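Local coordinates for vascular protein tyrosine phosphatase 1 (Rattus norvegicus, PDB 3I36) that probably removes phosphate from phosphotyrosine residues of proteins, this piece being the catalytic domain of a receptor-type tyrosine phosphatase, at residues D258-I261 against Y262-E265; N222-Y225 against L226-Y230. All coordinates share one frame; numbering follows the deposited sequence. Where two conformers were deposited one is given.

From the N terminus the chain first meets contact 2 (222-225 with 226-230), on helix 218-231, and then contact 1 (258-261 with 262-265), on helix 249-267. Each is a local contact within its own helix, so neither closes a long loop; they follow in series, without nesting or crossing. In sequence, strand 240-243 and the active-site loop separate the two helices. Side chains join them: D258 OD1 takes R224 NH1 and D258 OD2 takes R228 NH2, each salt bridge 2.7 Å long. Packing adds to this, with I261 CD1 3.4 Å from R224 NE. Together they fasten helix 218-231, which lies against the central sheet, to helix 249-267.

Contact 1: residues D258-I261 against Y262-E265; sequences DRLI and YQIE
The carbonyl oxygen of L260 accepts the amide of I264 (O to N 2.8 Å), and the side chain of I264 lies close to the same oxygen, with its CG1 3.3 Å from L260 O. The next residue repeats the bond: I261 O receives E265 N at 2.8 Å. The earlier pairs, D258 with Y262 and R259 with Q263, are likewise bonded through the backbone. Beside these bonds two side-chain pairs flank the turn on the side facing helix 218-231. D258 holds CG anti to its own N (chi1 179°), which brings the carboxylate across to the CE2 corner of the Y262 ring; OD2 comes to 3.6 Å from Y262 CE2 and OD1 to 3.7 Å from the same carbon. The carboxylate and ring planes stand almost at right angles, 84° apart. The ring's CD2 also comes to 3.3 Å from D258 O. Both carboxylate oxygens are satisfied by R224 and R228, and this should favour the ionised acid. R224 also makes a cation-pi contact with Y262, so the acid and the ring share one arginine, while H109 meets the tyrosine ring edge-to-face. One turn on, I261 and E265 run side by side and point the same way. The CG2 branch of I261 touches the E265 carboxylate, 3.4 Å from OE2, an oxygen that also makes a weak hydrogen bond with Y225 OH. Across the helix, the buried L260 and I264 both pack on V300 of helix 290-305 and on V270. The arrangement is regular alpha-helix with i to i+4 pairing, and helix 249-267 is the one that leads away from the active-site loop, C244 to R250, in the protein-tyrosine phosphatase fold.

Contact 2: residues N222-Y225 against L226-Y230; sequences NFRY and LVRDY
R228 lays its CG over the centre of the R224 guanidinium, 3.4 Å above that plane, so the first part of one arginine covers a flat face of the other. R228 CG lies 3.5 Å from both CZ and NH1 of R224. R224 reaches this place by bending at chi2 and at chi3 (49°), which turns its guanidinium toward R228, one turn further on. The two guanidinium planes are turned 63° apart, and R224 NH1 is 4.2 Å from R228 NE; the pair is gathered round the carboxylate of D258, which probably offsets their like charges. A second, apolar pair lies one residue back: V227 CG2 sits over one face of the F223 ring, offset toward the rim and 4.2 Å from F223 CE2. The backbone beneath is regular helix, with V227 N bonded to F223 O (3.0 Å) and R228 N to R224 O (2.8 Å). The two pairs serve different neighbours. F223 and V227 pack on F203 and V141 of the central sheet, F223 also meeting F205 edge-to-face, whereas R224 and R228 reach helix 249-267, touching I261 and Y262 respectively, so helix 218-231 is held between sheet and helix.

Contact 1: residues D258-I261 against Y262-E265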
loop_
_atom_site.group_PDB
_atom_site.type_symbol
_atom_site.label_atom_id
_atom_site.label_comp_id
_atom_site.label_asym_id
_atom_site.label_seq_id
_atom_site.Cartn_x
_atom_site.Cartn_y
_atom_site.Cartn_z
ATOM N N ASP A 258 4.021 2.875 -8.253
ATOM C CA ASP A 258 3.501 1.920 -9.229
ATOM C C ASP A 258 2.707 2.667 -10.287
ATOM O O ASP A 258 2.841 2.426 -11.497
ATOM C CB ASP A 258 2.620 0.881 -8.543
ATOM C CG ASP A 258 2.033 -0.115 -9.528
ATOM O OD1 ASP A 258 2.806 -0.862 -10.161
ATOM O OD2 ASP A 258 0.797 -0.150 -9.663
ATOM N N ARG A 259 1.875 3.584 -9.822
ATOM C CA ARG A 259 1.044 4.357 -10.717
ATOM C C ARG A 259 1.867 5.264 -11.617
ATOM O O ARG A 259 1.583 5.382 -12.806
ATOM C CB ARG A 259 0.034 5.154 -9.909
ATOM C CG ARG A 259 -0.973 4.243 -9.223
ATOM C CD ARG A 259 -1.928 5.032 -8.363
ATOM N NE ARG A 259 -2.674 6.013 -9.140
ATOM C CZ ARG A 259 -3.725 6.685 -8.680
ATOM N NH1 ARG A 259 -4.168 6.453 -7.450
ATOM N NH2 ARG A 259 -4.333 7.581 -9.447
ATOM N N LEU A 260 2.887 5.899 -11.044
ATOM C CA LEU A 260 3.760 6.777 -11.804
ATOM C C LEU A 260 4.470 6.016 -12.897
ATOM O O LEU A 260 4.647 6.524 -14.000
ATOM C CB LEU A 260 4.797 7.399 -10.882
ATOM C CG LEU A 260 4.191 8.529 -10.068
ATOM C CD1 LEU A 260 5.084 8.817 -8.884
ATOM C CD2 LEU A 260 4.018 9.752 -10.976
ATOM N N ILE A 261 4.907 4.801 -12.594
ATOM C CA ILE A 261 5.626 4.034 -13.606
ATOM C C ILE A 261 4.716 3.740 -14.783
ATOM O O ILE A 261 5.111 3.901 -15.941
ATOM C CB ILE A 261 6.210 2.735 -13.032
ATOM C CG1 ILE A 261 7.332 3.072 -12.028
ATOM C CG2 ILE A 261 6.699 1.828 -14.156
ATOM C CD1 ILE A 261 7.799 1.865 -11.195
ATOM N N TYR A 262 3.482 3.335 -14.506
ATOM C CA TYR A 262 2.557 3.104 -15.612
ATOM C C TYR A 262 2.362 4.369 -16.432
ATOM O O TYR A 262 2.360 4.331 -17.657
ATOM C CB TYR A 262 1.210 2.661 -15.103
ATOM C CG TYR A 262 1.124 1.194 -14.795
ATOM C CD1 TYR A 262 1.289 0.245 -15.795
ATOM C CD2 TYR A 262 0.839 0.756 -13.510
ATOM C CE1 TYR A 262 1.192 -1.103 -15.519
ATOM C CE2 TYR A 262 0.728 -0.589 -13.220
ATOM C CZ TYR A 262 0.907 -1.517 -14.228
ATOM O OH TYR A 262 0.784 -2.855 -13.939
ATOM N N GLN A 263 2.177 5.481 -15.735
ATOM C CA GLN A 263 1.973 6.792 -16.339
ATOM C C GLN A 263 3.129 7.109 -17.282
ATOM O O GLN A 263 2.949 7.516 -18.423
ATOM C CB GLN A 263 1.965 7.825 -15.212
ATOM C CG GLN A 263 0.816 8.804 -15.196
ATOM C CD GLN A 263 0.722 9.537 -13.862
ATOM O OE1 GLN A 263 1.732 9.972 -13.301
ATOM N NE2 GLN A 263 -0.491 9.676 -13.351
ATOM N N ILE A 264 4.342 6.954 -16.752
ATOM C CA ILE A 264 5.552 7.208 -17.521
ATOM C C ILE A 264 5.585 6.295 -18.739
ATOM O O ILE A 264 5.811 6.736 -19.861
ATOM C CB ILE A 264 6.813 6.933 -16.668
ATOM C CG1 ILE A 264 7.050 8.073 -15.679
ATOM C CG2 ILE A 264 8.043 6.736 -17.564
ATOM C CD1 ILE A 264 8.059 7.709 -14.592
ATOM N N GLU A 265 5.358 5.012 -18.507
ATOM C CA GLU A 265 5.441 4.014 -19.569
ATOM C C GLU A 265 4.369 4.239 -20.629
ATOM O O GLU A 265 4.639 4.147 -21.816
ATOM C CB GLU A 265 5.303 2.611 -18.970
ATOM C CG GLU A 265 6.548 2.200 -18.237
ATOM C CD GLU A 265 6.431 0.856 -17.544
ATOM O OE1 GLU A 265 5.311 0.308 -17.463
ATOM O OE2 GLU A 265 7.476 0.362 -17.084
#

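Contact 2: residues N222-Y225 against L226-Y230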
loop_
_atom_site.group_PDB
_atom_site.type_symbol
_atom_site.label_atom_id
_atom_site.label_comp_id
_atom_site.label_asym_id
_atom_site.label_seq_id
_atom_site.Cartn_x
_atom_site.Cartn_y
_atom_site.Cartn_z
ATOM N N ASN A 222 12.694 -1.816 -8.287
ATOM C CA ASN A 222 12.869 -3.205 -8.686
ATOM C C ASN A 222 11.896 -4.123 -7.957
ATOM O O ASN A 222 11.381 -5.081 -8.526
ATOM C CB ASN A 222 14.310 -3.649 -8.440
ATOM C CG ASN A 222 15.298 -2.924 -9.329
ATOM O OD1 ASN A 222 14.940 -2.417 -10.395
ATOM N ND2 ASN A 222 16.554 -2.873 -8.896
ATOM N N PHE A 223 11.657 -3.822 -6.686
ATOM C CA PHE A 223 10.708 -4.571 -5.878
ATOM C C PHE A 223 9.317 -4.402 -6.480
ATOM O O PHE A 223 8.586 -5.381 -6.648
ATOM C CB PHE A 223 10.765 -4.033 -4.455
ATOM C CG PHE A 223 9.735 -4.584 -3.536
ATOM C CD1 PHE A 223 9.928 -5.800 -2.908
ATOM C CD2 PHE A 223 8.600 -3.850 -3.234
ATOM C CE1 PHE A 223 8.996 -6.279 -2.011
ATOM C CE2 PHE A 223 7.660 -4.336 -2.342
ATOM C CZ PHE A 223 7.866 -5.556 -1.728
ATOM N N ARG A 224 8.949 -3.167 -6.813
ATOM C CA ARG A 224 7.686 -2.943 -7.516
ATOM C C ARG A 224 7.609 -3.768 -8.794
ATOM O O ARG A 224 6.576 -4.381 -9.092
ATOM C CB ARG A 224 7.434 -1.464 -7.861
ATOM C CG ARG A 224 5.943 -1.279 -8.182
ATOM C CD ARG A 224 5.538 -0.568 -9.489
ATOM N NE ARG A 224 6.192 -1.039 -10.688
ATOM C CZ ARG A 224 5.695 -0.981 -11.929
ATOM N NH1 ARG A 224 4.477 -0.534 -12.197
ATOM N NH2 ARG A 224 6.442 -1.407 -12.930
ATOM N N TYR A 225 8.679 -3.764 -9.581
ATOM C CA TYR A 225 8.689 -4.575 -10.792
ATOM C C TYR A 225 8.441 -6.048 -10.482
ATOM O O TYR A 225 7.738 -6.724 -11.222
ATOM C CB TYR A 225 9.976 -4.386 -11.602
ATOM C CG TYR A 225 9.972 -3.113 -12.419
ATOM C CD1 TYR A 225 9.114 -2.963 -13.504
ATOM C CD2 TYR A 225 10.811 -2.056 -12.097
ATOM C CE1 TYR A 225 9.100 -1.800 -14.245
ATOM C CE2 TYR A 225 10.809 -0.891 -12.842
ATOM C CZ TYR A 225 9.952 -0.768 -13.906
ATOM O OH TYR A 225 9.945 0.392 -14.633
ATOM N N LEU A 226 9.002 -6.542 -9.384
ATOM C CA LEU A 226 8.771 -7.939 -9.007
ATOM C C LEU A 226 7.292 -8.186 -8.735
ATOM O O LEU A 226 6.707 -9.167 -9.204
ATOM C CB LEU A 226 9.599 -8.310 -7.779
ATOM C CG LEU A 226 11.110 -8.407 -7.990
ATOM C CD1 LEU A 226 11.794 -8.899 -6.727
ATOM C CD2 LEU A 226 11.435 -9.320 -9.179
ATOM N N VAL A 227 6.688 -7.280 -7.974
ATOM C CA VAL A 227 5.271 -7.387 -7.675
ATOM C C VAL A 227 4.490 -7.414 -8.973
ATOM O O VAL A 227 3.608 -8.250 -9.175
ATOM C CB VAL A 227 4.793 -6.204 -6.814
ATOM C CG1 VAL A 227 3.283 -6.262 -6.585
ATOM C CG2 VAL A 227 5.538 -6.181 -5.497
ATOM N N ARG A 228 4.813 -6.484 -9.857
ATOM C CA ARG A 228 4.109 -6.370 -11.125
ATOM C C ARG A 228 4.300 -7.608 -11.996
ATOM O O ARG A 228 3.373 -8.064 -12.678
ATOM C CB ARG A 228 4.562 -5.100 -11.849
ATOM C CG ARG A 228 3.805 -3.862 -11.356
ATOM C CD ARG A 228 2.340 -4.119 -11.575
ATOM N NE ARG A 228 1.461 -3.155 -10.928
ATOM C CZ ARG A 228 0.156 -3.349 -10.791
ATOM N NH1 ARG A 228 -0.382 -4.469 -11.252
ATOM N NH2 ARG A 228 -0.608 -2.443 -10.191
ATOM N N ASP A 229 5.506 -8.154 -11.972
ATOM C CA ASP A 229 5.780 -9.356 -12.734
ATOM C C ASP A 229 4.821 -10.459 -12.308
ATOM O O ASP A 229 4.217 -11.152 -13.136
ATOM C CB ASP A 229 7.218 -9.798 -12.518
ATOM C CG ASP A 229 7.611 -10.927 -13.444
ATOM O OD1 ASP A 229 7.732 -10.677 -14.660
ATOM O OD2 ASP A 229 7.782 -12.057 -12.952
ATOM N N TYR A 230 4.676 -10.613 -11.000
ATOM C CA TYR A 230 3.753 -11.594 -10.461
ATOM C C TYR A 230 2.304 -11.256 -10.802
ATOM O O TYR A 230 1.539 -12.132 -11.190
ATOM C CB TYR A 230 3.923 -11.699 -8.949
ATOM C CG TYR A 230 2.933 -12.606 -8.270
ATOM C CD1 TYR A 230 3.077 -13.987 -8.320
ATOM C CD2 TYR A 230 1.878 -12.080 -7.531
ATOM C CE1 TYR A 230 2.175 -14.821 -7.676
ATOM C CE2 TYR A 230 0.977 -12.902 -6.884
ATOM C CZ TYR A 230 1.128 -14.266 -6.958
ATOM O OH TYR A 230 0.220 -15.076 -6.309
#